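Local coordinates for protein MFP2b (Ascaris suum, PDB 2BJR) that binds a zinc ion and probably enhances polymerization of the major sperm protein (MSP) in the amoeboid motility of nematode sperm, at residues C58-N63 with G75-L80; K64-G69 with R142-G147; T191-A196 with L357-K362; D285-P290 with K298-V303. All coordinates share one frame; numbering follows the deposited sequence.

Overall arrangement
Contacts 1 and 2 lie in one part of the chain, contacts 3 and 4 in the other, the two pairs on opposite sides of its centre and in different motility-protein family regions. Contact 1 is buried and purely apolar; contact 2, at the surface about 10 Å away between centres, is built on a carboxylate, a glycine and a water. They meet through Ser59, on strand 55-62 beside strand 65-67. Contacts 3 and 4 share strand 355-361, against which both strands of contact 4 pair. Partly buried contact 3 secures an arginine with a backbone carbonyl, whereas contact 4, at the surface, sets a lysine over an indole.

Contact 1: C58-N63 with G75-L80; sequences CSFPYN and GQIQVL
Ile77 reaches across to Cys58 and Phe60 with both of its branches. From its CB, CG1 leaves between the backbone N and the carbonyl carbon (chi1 55°), and CG2 consequently lies beside the backbone N. The CG2 methyl approaches the Phe60 ring obliquely, 3.7 Å from Phe60 CE1 and 4.0 Å from Phe60 CZ. Along the other branch, CG1 carries the chain on to the CD1 methyl, which ends 3.8 Å from Cys58 CB and 3.9 Å from Cys58 SG. The sulfur is also 4.0 Å from Ile77 CG2, so it borders both methyls. Strands 55-62 and 76-81 belong to the same antiparallel sheet but are not neighbours in it, for strands 34-40 and 43-52 come between. Yet the CA atoms of Cys58 and Ile77 are only 8.4 Å apart, which is consistent with a strongly curled sheet, the side chains pointing toward each other across its inside. A beta-branched isoleucine suits this place because it offers two methyls to two different partners, while cysteine is small and apolar enough to fit beside the larger ring. Leu73 of helix 70-73 packs against both Cys58 and Phe60, and the Phe60 ring also meets that of Trp38, its plane turned about 40° from the indole.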
# COMPACT_ATOMS: atom_id res chain seq x y z
N CYS A 58 6.39 -12.89 -4.88
CA CYS A 58 5.08 -13.46 -4.78
C CYS A 58 5.09 -14.86 -4.15
O CYS A 58 6.15 -15.48 -3.99
CB CYS A 58 4.39 -13.48 -6.14
SG CYS A 58 5.41 -14.32 -7.40
N SER A 59 3.91 -15.31 -3.76
CA SER A 59 3.70 -16.57 -3.06
C SER A 59 2.38 -17.20 -3.44
O SER A 59 1.33 -16.54 -3.41
CB SER A 59 3.72 -16.35 -1.55
OG SER A 59 3.49 -17.55 -0.83
N PHE A 60 2.41 -18.49 -3.81
CA PHE A 60 1.21 -19.23 -4.19
C PHE A 60 1.28 -20.61 -3.49
O PHE A 60 2.38 -21.14 -3.35
CB PHE A 60 1.13 -19.45 -5.71
CG PHE A 60 0.96 -18.19 -6.50
CD1 PHE A 60 2.04 -17.43 -6.80
CD2 PHE A 60 -0.31 -17.71 -6.82
CE1 PHE A 60 1.91 -16.26 -7.48
CE2 PHE A 60 -0.45 -16.55 -7.54
CZ PHE A 60 0.64 -15.81 -7.84
N PRO A 61 0.16 -21.13 -3.04
CA PRO A 61 0.06 -22.48 -2.51
C PRO A 61 -0.20 -23.53 -3.60
O PRO A 61 -1.16 -23.45 -4.35
CB PRO A 61 -1.13 -22.40 -1.57
CG PRO A 61 -1.95 -21.26 -2.04
CD PRO A 61 -1.12 -20.42 -2.92
N TYR A 62 0.68 -24.49 -3.69
CA TYR A 62 0.55 -25.58 -4.67
C TYR A 62 1.32 -26.81 -4.20
O TYR A 62 2.44 -26.67 -3.74
CB TYR A 62 1.13 -25.12 -5.98
CG TYR A 62 1.09 -26.17 -7.06
CD1 TYR A 62 -0.11 -26.59 -7.62
CD2 TYR A 62 2.28 -26.77 -7.50
CE1 TYR A 62 -0.14 -27.59 -8.63
CE2 TYR A 62 2.27 -27.76 -8.48
CZ TYR A 62 1.06 -28.16 -9.04
OH TYR A 62 1.08 -29.12 -10.03
N ASN A 63 0.77 -28.00 -4.44
CA ASN A 63 1.48 -29.25 -4.11
C ASN A 63 1.87 -29.14 -2.62
O ASN A 63 3.01 -29.52 -2.25
CB ASN A 63 2.70 -29.42 -5.05
CG ASN A 63 3.39 -30.81 -4.99
OD1 ASN A 63 2.87 -31.79 -4.45
ND2 ASN A 63 4.59 -30.86 -5.58
N GLY A 75 8.82 -17.22 -15.11
CA GLY A 75 9.27 -15.83 -15.08
C GLY A 75 8.20 -14.79 -14.75
O GLY A 75 8.56 -13.66 -14.39
N GLN A 76 6.92 -15.15 -14.88
CA GLN A 76 5.84 -14.18 -14.73
C GLN A 76 4.56 -14.74 -14.11
O GLN A 76 4.18 -15.93 -14.27
CB GLN A 76 5.54 -13.44 -16.05
CG GLN A 76 5.30 -14.28 -17.30
CD GLN A 76 6.58 -14.74 -18.01
OE1 GLN A 76 6.58 -15.82 -18.62
NE2 GLN A 76 7.67 -13.96 -17.93
N ILE A 77 3.92 -13.84 -13.34
CA ILE A 77 2.59 -14.04 -12.82
C ILE A 77 1.73 -12.91 -13.33
O ILE A 77 2.18 -12.11 -14.15
CB ILE A 77 2.60 -14.03 -11.28
CG1 ILE A 77 3.24 -12.74 -10.73
CG2 ILE A 77 3.35 -15.23 -10.73
CD1 ILE A 77 2.69 -12.36 -9.35
N GLN A 78 0.50 -12.86 -12.88
CA GLN A 78 -0.36 -11.70 -13.17
C GLN A 78 -0.78 -11.04 -11.86
O GLN A 78 -0.92 -11.74 -10.85
CB GLN A 78 -1.57 -12.12 -13.97
CG GLN A 78 -1.21 -12.46 -15.41
CD GLN A 78 -2.26 -13.28 -16.10
OE1 GLN A 78 -2.41 -14.44 -15.78
NE2 GLN A 78 -2.93 -12.70 -17.09
N VAL A 79 -0.94 -9.71 -11.92
CA VAL A 79 -1.42 -8.89 -10.79
C VAL A 79 -2.68 -8.18 -11.20
O VAL A 79 -2.78 -7.61 -12.32
CB VAL A 79 -0.33 -7.90 -10.34
CG1 VAL A 79 -0.81 -7.02 -9.15
CG2 VAL A 79 0.91 -8.69 -9.93
N LEU A 80 -3.69 -8.34 -10.39
CA LEU A 80 -4.96 -7.69 -10.65
C LEU A 80 -4.74 -6.18 -10.80
O LEU A 80 -3.97 -5.57 -10.02
CB LEU A 80 -5.93 -7.93 -9.53
CG LEU A 80 -7.38 -7.49 -9.72
CD1 LEU A 80 -8.02 -8.16 -10.95
CD2 LEU A 80 -8.14 -7.86 -8.47

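Contact 2: K64-G69 with R142-G147; sequences KSELTG and RFSHDG
Glu66 meets Gly147 through a direct hydrogen bond: Gly147 N donates to Glu66 OE1 over 2.8 Å at 153°, approaching from above the carboxylate plane. CG stands anti to the backbone N of Glu66 (chi1 175°), and the chain stays extended beyond it, which carries the carboxylate to the turn. The other oxygen, OE2, is hydrogen-bonded to Ser59 OG, which also bonds Ser144 OG. Beside these, His145 ND1 donates to Asp146 OD2 over 2.6 Å, nearly straight at 173° and in the plane of the imidazole, while NE2 of the same ring bonds Asp150. A water-mediated link runs between backbones, since one water accepts from Glu66 N at 2.8 Å and donates to Gly147 O at 2.5 Å. The turn joins strands 140-145 and 148-153 as a tight beta hairpin, and the positive phi angles of Asp146 and Gly147 fit a type I' turn, a conformation glycine adopts easily. Its tip thus meets 65-67, an outermost strand of a different sheet. Van der Waals contact adds Glu66 CG against Ser144 CB at 3.8 Å; a small serine suits this place, its CB fitting beside the glutamate chain.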
# COMPACT_ATOMS: atom_id res chain seq x y z
N LYS A 64 0.94 -28.61 -1.80
CA LYS A 64 1.16 -28.39 -0.37
C LYS A 64 2.48 -27.63 -0.03
O LYS A 64 3.02 -27.75 1.06
CB LYS A 64 1.15 -29.74 0.36
CG LYS A 64 0.82 -29.64 1.79
CD LYS A 64 0.45 -31.00 2.45
CE LYS A 64 -0.51 -30.77 3.64
NZ LYS A 64 -1.97 -30.53 3.23
N SER A 65 2.96 -26.82 -0.95
CA SER A 65 4.20 -26.11 -0.75
C SER A 65 3.96 -24.66 -1.04
O SER A 65 2.99 -24.31 -1.71
CB SER A 65 5.27 -26.65 -1.70
OG SER A 65 5.51 -28.03 -1.36
N GLU A 66 4.83 -23.81 -0.53
CA GLU A 66 4.79 -22.41 -0.92
C GLU A 66 5.71 -22.20 -2.12
O GLU A 66 6.92 -22.46 -2.04
CB GLU A 66 5.23 -21.53 0.24
CG GLU A 66 5.33 -20.07 -0.19
CD GLU A 66 5.78 -19.14 0.93
OE1 GLU A 66 6.74 -19.52 1.69
OE2 GLU A 66 5.21 -18.04 1.01
N LEU A 67 5.17 -21.76 -3.24
CA LEU A 67 5.98 -21.48 -4.41
C LEU A 67 6.20 -19.97 -4.51
O LEU A 67 5.22 -19.20 -4.54
CB LEU A 67 5.27 -21.90 -5.68
CG LEU A 67 4.81 -23.36 -5.93
CD1 LEU A 67 4.86 -23.67 -7.45
CD2 LEU A 67 5.58 -24.37 -5.17
N THR A 68 7.45 -19.57 -4.59
CA THR A 68 7.83 -18.17 -4.63
C THR A 68 8.83 -17.90 -5.70
O THR A 68 8.91 -16.79 -6.19
CB THR A 68 8.44 -17.71 -3.31
OG1 THR A 68 9.53 -18.58 -2.93
CG2 THR A 68 7.45 -17.84 -2.19
N GLY A 69 9.67 -18.87 -6.05
CA GLY A 69 10.68 -18.55 -7.05
C GLY A 69 10.19 -18.34 -8.49
O GLY A 69 9.22 -18.94 -8.91
N ARG A 142 -6.82 -21.78 0.85
CA ARG A 142 -5.44 -22.09 1.04
C ARG A 142 -4.61 -20.82 1.05
O ARG A 142 -4.81 -19.93 0.23
CB ARG A 142 -4.94 -22.91 -0.11
CG ARG A 142 -5.41 -24.32 -0.05
CD ARG A 142 -4.95 -25.07 -1.28
NE ARG A 142 -5.21 -26.50 -1.11
CZ ARG A 142 -6.35 -27.09 -1.40
NH1 ARG A 142 -7.35 -26.40 -1.89
NH2 ARG A 142 -6.49 -28.40 -1.20
N PHE A 143 -3.64 -20.80 1.96
CA PHE A 143 -2.76 -19.65 2.18
C PHE A 143 -1.34 -20.12 2.27
O PHE A 143 -1.04 -21.05 3.02
CB PHE A 143 -3.15 -18.93 3.47
CG PHE A 143 -4.60 -18.53 3.53
CD1 PHE A 143 -5.57 -19.41 3.99
CD2 PHE A 143 -5.01 -17.28 3.08
CE1 PHE A 143 -6.89 -19.05 4.02
CE2 PHE A 143 -6.33 -16.93 3.08
CZ PHE A 143 -7.26 -17.78 3.55
N SER A 144 -0.44 -19.50 1.51
CA SER A 144 0.95 -19.93 1.51
C SER A 144 1.79 -18.96 2.37
O SER A 144 1.65 -17.76 2.24
CB SER A 144 1.50 -20.04 0.08
OG SER A 144 1.30 -18.87 -0.69
N HIS A 145 2.67 -19.50 3.21
CA HIS A 145 3.54 -18.65 4.03
C HIS A 145 4.59 -19.52 4.71
O HIS A 145 4.30 -20.69 5.01
CB HIS A 145 2.71 -18.02 5.12
CG HIS A 145 2.12 -19.00 6.07
ND1 HIS A 145 2.62 -19.19 7.33
CD2 HIS A 145 1.09 -19.88 5.94
CE1 HIS A 145 1.93 -20.13 7.95
NE2 HIS A 145 0.99 -20.57 7.12
N ASP A 146 5.75 -18.95 4.97
CA ASP A 146 6.77 -19.64 5.79
C ASP A 146 7.07 -21.05 5.26
O ASP A 146 7.35 -21.97 6.04
CB ASP A 146 6.29 -19.73 7.24
CG ASP A 146 5.93 -18.34 7.86
OD1 ASP A 146 6.84 -17.47 7.84
OD2 ASP A 146 4.78 -18.01 8.31
N GLY A 147 7.00 -21.23 3.94
CA GLY A 147 7.27 -22.53 3.34
C GLY A 147 6.17 -23.56 3.53
O GLY A 147 6.38 -24.74 3.20
O HOH W 1 7.07 -24.88 0.78

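Contact 3: T191-A196 with L357-K362; sequences TLNEWA and LCRKAK
Arg359 leaves its strand with CG between the backbone N and the carbonyl carbon (chi1 55°) and then runs extended as far as NE, so that its guanidinium arrives at Thr191 and Asn193. Asn193 comes from the opposite direction, its CG beside the backbone N. Strand 355-361, in one antiparallel sheet of the second motility-protein family region, is thereby tied to the loop that leads into strand 194-199 of another. Arg359 NH1 donates to Thr191 O over 2.8 Å; the bond is bent (143°), and the donor sits above the carbonyl plane. A water adds to this, donating to Thr191 O at 2.8 Å and weakly accepting from Arg359 NH2. Arginine suits the place because its long arm and several N-H groups can serve many partners: NH2 also makes a salt bridge with Asp368, and Phe282 offers a cation-pi contact. Over one face of the guanidinium lies Asn193 OD1, 3.6 Å above the plane, with the amide turned 42° from it. Asn193 ND2 comes within 3.3 Å of Arg359 NH1, but both are donors, and ND2 bonds instead to Tyr284 OH.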
# COMPACT_ATOMS: atom_id res chain seq x y z
N THR A 191 -10.28 6.60 7.23
CA THR A 191 -9.32 6.65 8.34
C THR A 191 -8.00 5.96 8.07
O THR A 191 -7.10 5.99 8.91
CB THR A 191 -9.97 6.05 9.59
OG1 THR A 191 -10.46 4.74 9.29
CG2 THR A 191 -11.19 6.87 10.01
N LEU A 192 -7.87 5.34 6.90
CA LEU A 192 -6.59 4.79 6.48
C LEU A 192 -5.80 5.79 5.63
O LEU A 192 -6.35 6.44 4.80
CB LEU A 192 -6.84 3.55 5.64
CG LEU A 192 -7.64 2.50 6.41
CD1 LEU A 192 -7.62 1.20 5.61
CD2 LEU A 192 -7.16 2.22 7.83
N ASN A 193 -4.51 5.90 5.86
CA ASN A 193 -3.65 6.71 5.01
C ASN A 193 -3.77 6.21 3.60
O ASN A 193 -3.80 5.00 3.36
CB ASN A 193 -2.19 6.58 5.44
CG ASN A 193 -1.93 7.09 6.84
OD1 ASN A 193 -1.42 6.35 7.70
ND2 ASN A 193 -2.26 8.37 7.08
N GLU A 194 -3.85 7.13 2.67
CA GLU A 194 -4.01 6.83 1.26
C GLU A 194 -2.62 6.75 0.60
O GLU A 194 -1.89 7.73 0.56
CB GLU A 194 -4.86 7.91 0.60
CG GLU A 194 -5.15 7.64 -0.87
CD GLU A 194 -6.26 6.65 -1.10
OE1 GLU A 194 -6.87 6.17 -0.12
OE2 GLU A 194 -6.55 6.38 -2.29
N TRP A 195 -2.26 5.56 0.11
CA TRP A 195 -0.97 5.33 -0.56
C TRP A 195 -1.18 4.93 -2.01
O TRP A 195 -1.91 3.99 -2.27
CB TRP A 195 -0.23 4.20 0.18
CG TRP A 195 0.24 4.56 1.58
CD1 TRP A 195 -0.38 4.26 2.77
CD2 TRP A 195 1.44 5.20 1.91
NE1 TRP A 195 0.40 4.67 3.82
CE2 TRP A 195 1.51 5.28 3.32
CE3 TRP A 195 2.48 5.74 1.16
CZ2 TRP A 195 2.58 5.85 3.98
CZ3 TRP A 195 3.50 6.33 1.81
CH2 TRP A 195 3.56 6.37 3.21
N ALA A 196 -0.53 5.60 -2.95
CA ALA A 196 -0.76 5.33 -4.34
C ALA A 196 0.48 4.63 -4.92
O ALA A 196 1.61 4.99 -4.63
CB ALA A 196 -1.04 6.63 -5.09
N LEU A 357 5.91 13.49 10.47
CA LEU A 357 4.57 13.63 9.88
C LEU A 357 3.59 12.90 10.79
O LEU A 357 3.74 11.71 11.05
CB LEU A 357 4.51 13.03 8.45
CG LEU A 357 3.08 13.11 7.87
CD1 LEU A 357 2.66 14.59 7.71
CD2 LEU A 357 2.94 12.36 6.59
N CYS A 358 2.61 13.64 11.31
CA CYS A 358 1.57 13.11 12.15
C CYS A 358 0.21 13.42 11.56
O CYS A 358 0.08 14.19 10.58
CB CYS A 358 1.62 13.75 13.54
SG CYS A 358 3.19 13.48 14.40
N ARG A 359 -0.77 12.73 12.12
CA ARG A 359 -2.15 12.96 11.79
C ARG A 359 -3.00 12.92 13.05
O ARG A 359 -2.66 12.30 14.05
CB ARG A 359 -2.67 11.92 10.78
CG ARG A 359 -2.52 10.50 11.17
CD ARG A 359 -3.11 9.54 10.15
NE ARG A 359 -3.10 8.18 10.60
CZ ARG A 359 -3.91 7.24 10.13
NH1 ARG A 359 -4.71 7.49 9.09
NH2 ARG A 359 -3.91 6.06 10.69
N LYS A 360 -4.15 13.58 12.95
CA LYS A 360 -5.07 13.75 14.07
C LYS A 360 -6.46 13.48 13.56
O LYS A 360 -6.88 14.10 12.59
CB LYS A 360 -5.05 15.19 14.58
CG LYS A 360 -6.12 15.44 15.70
CD LYS A 360 -5.77 16.68 16.57
CE LYS A 360 -6.79 16.84 17.76
NZ LYS A 360 -6.22 17.57 18.96
N ALA A 361 -7.16 12.62 14.27
CA ALA A 361 -8.52 12.28 13.90
C ALA A 361 -9.44 13.50 14.05
O ALA A 361 -9.34 14.26 15.02
CB ALA A 361 -9.03 11.19 14.77
N LYS A 362 -10.32 13.62 13.08
CA LYS A 362 -11.42 14.57 13.13
C LYS A 362 -12.49 14.08 14.12
O LYS A 362 -12.61 12.87 14.43
CB LYS A 362 -12.04 14.74 11.75
CG LYS A 362 -11.19 15.54 10.78
CD LYS A 362 -11.91 15.82 9.45
CE LYS A 362 -11.04 16.53 8.40
NZ LYS A 362 -10.65 17.94 8.79
O HOH W 2 -6.44 4.44 11.16

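Contact 4: D285-P290 with K298-V303; sequences DWKPFP and KEWIPV
Asp285 begins the contact by laying its CB against the six-membered part of the Trp300 indole, 3.6 Å from Trp300 CH2. Its carboxylate is used within its own strand: OD1 takes a weak hydrogen bond from Trp286 N, and OD2 forms a salt bridge with Lys287 NZ at 2.8 Å, met on the anti side and tilted out of the carboxylate plane. Lys287 then turns back toward the indole, its side chain bent at chi2 (-64°) and crossing Trp300 at about a right angle. Its CE lies squarely over the five-membered ring, 3.5 Å from the centroid and 11° off the normal, a CH-pi contact. NZ follows as an off-centre cation-pi partner, 4.3 Å from that centroid. Both strands, 282-288 and 300-302, pair with strand 355-361, and Trp300 also packs on its Lys360. The broad indole suits this partly exposed site, since it can cover the terminal lysine methylene, CE, and still face a charge. With the ammonium held between a carboxylate and a pi face, its positive charge is probably stabilised and its side chain kept from swinging freely.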
# COMPACT_ATOMS: atom_id res chain seq x y z
N ASP A 285 -0.14 17.08 9.78
CA ASP A 285 0.74 18.19 10.10
C ASP A 285 2.08 17.63 10.54
O ASP A 285 2.16 16.49 10.96
CB ASP A 285 0.15 18.95 11.29
CG ASP A 285 0.72 20.35 11.43
OD1 ASP A 285 1.44 20.87 10.53
OD2 ASP A 285 0.43 20.96 12.47
N TRP A 286 3.13 18.42 10.46
CA TRP A 286 4.46 17.97 10.84
C TRP A 286 4.69 18.51 12.22
O TRP A 286 4.44 19.70 12.44
CB TRP A 286 5.51 18.44 9.85
CG TRP A 286 5.30 17.86 8.49
CD1 TRP A 286 4.36 18.23 7.56
CD2 TRP A 286 6.03 16.79 7.91
NE1 TRP A 286 4.48 17.47 6.43
CE2 TRP A 286 5.49 16.57 6.61
CE3 TRP A 286 7.09 15.99 8.34
CZ2 TRP A 286 5.97 15.58 5.76
CZ3 TRP A 286 7.55 15.00 7.47
CH2 TRP A 286 7.01 14.84 6.19
N LYS A 287 5.07 17.63 13.14
CA LYS A 287 5.21 17.99 14.56
C LYS A 287 6.61 17.68 15.06
O LYS A 287 7.22 16.71 14.60
CB LYS A 287 4.21 17.21 15.41
CG LYS A 287 2.75 17.43 15.07
CD LYS A 287 2.37 18.93 15.36
CE LYS A 287 0.86 19.12 15.39
NZ LYS A 287 0.51 20.58 15.22
N PRO A 288 7.14 18.51 15.99
CA PRO A 288 8.44 18.25 16.60
C PRO A 288 8.42 16.89 17.22
O PRO A 288 7.39 16.46 17.77
CB PRO A 288 8.60 19.39 17.65
CG PRO A 288 7.74 20.52 17.12
CD PRO A 288 6.54 19.76 16.52
N PHE A 289 9.55 16.22 17.14
CA PHE A 289 9.68 14.85 17.59
C PHE A 289 9.12 14.60 19.03
O PHE A 289 8.43 13.61 19.26
CB PHE A 289 11.14 14.39 17.45
CG PHE A 289 11.35 12.96 17.80
CD1 PHE A 289 11.45 11.98 16.81
CD2 PHE A 289 11.50 12.55 19.12
CE1 PHE A 289 11.66 10.66 17.13
CE2 PHE A 289 11.70 11.20 19.43
CZ PHE A 289 11.76 10.26 18.43
N PRO A 290 9.43 15.44 20.01
CA PRO A 290 8.91 15.18 21.36
C PRO A 290 7.40 15.25 21.47
O PRO A 290 6.83 14.54 22.28
CB PRO A 290 9.62 16.25 22.22
CG PRO A 290 10.80 16.67 21.40
CD PRO A 290 10.33 16.60 19.98
N LYS A 298 -3.33 9.59 21.98
CA LYS A 298 -4.19 9.47 20.80
C LYS A 298 -4.86 10.83 20.46
O LYS A 298 -6.08 10.93 20.32
CB LYS A 298 -5.18 8.30 20.93
CG LYS A 298 -4.47 6.92 21.07
CD LYS A 298 -4.98 5.85 20.07
CE LYS A 298 -3.97 4.69 19.90
NZ LYS A 298 -4.54 3.44 19.27
N GLU A 299 -4.01 11.85 20.33
CA GLU A 299 -4.32 13.13 19.71
C GLU A 299 -3.53 13.19 18.33
O GLU A 299 -4.04 12.69 17.33
CB GLU A 299 -3.99 14.28 20.68
CG GLU A 299 -3.66 13.83 22.13
CD GLU A 299 -4.07 14.82 23.24
OE1 GLU A 299 -5.25 14.75 23.70
OE2 GLU A 299 -3.20 15.65 23.67
N TRP A 300 -2.32 13.75 18.28
CA TRP A 300 -1.48 13.65 17.08
C TRP A 300 -0.70 12.34 17.11
O TRP A 300 -0.08 11.97 18.10
CB TRP A 300 -0.55 14.84 16.91
CG TRP A 300 -1.25 16.09 16.54
CD1 TRP A 300 -1.65 17.08 17.39
CD2 TRP A 300 -1.66 16.51 15.23
NE1 TRP A 300 -2.27 18.08 16.70
CE2 TRP A 300 -2.32 17.75 15.37
CE3 TRP A 300 -1.57 15.94 13.95
CZ2 TRP A 300 -2.85 18.45 14.29
CZ3 TRP A 300 -2.10 16.62 12.89
CH2 TRP A 300 -2.75 17.87 13.05
N ILE A 301 -0.80 11.57 16.04
CA ILE A 301 -0.18 10.27 16.02
C ILE A 301 0.77 10.28 14.81
O ILE A 301 0.33 10.64 13.73
CB ILE A 301 -1.25 9.18 15.85
CG1 ILE A 301 -2.33 9.27 16.96
CG2 ILE A 301 -0.66 7.81 15.91
CD1 ILE A 301 -3.27 8.03 16.99
N PRO A 302 2.01 9.88 14.95
CA PRO A 302 2.85 9.75 13.74
C PRO A 302 2.22 8.82 12.70
O PRO A 302 1.56 7.83 13.03
CB PRO A 302 4.16 9.14 14.27
CG PRO A 302 4.19 9.51 15.72
CD PRO A 302 2.73 9.46 16.17
N VAL A 303 2.45 9.12 11.43
CA VAL A 303 2.15 8.21 10.35
C VAL A 303 3.16 7.10 10.52
O VAL A 303 4.31 7.38 10.74
CB VAL A 303 2.29 8.93 8.99
CG1 VAL A 303 2.33 7.97 7.86
CG2 VAL A 303 1.15 9.89 8.86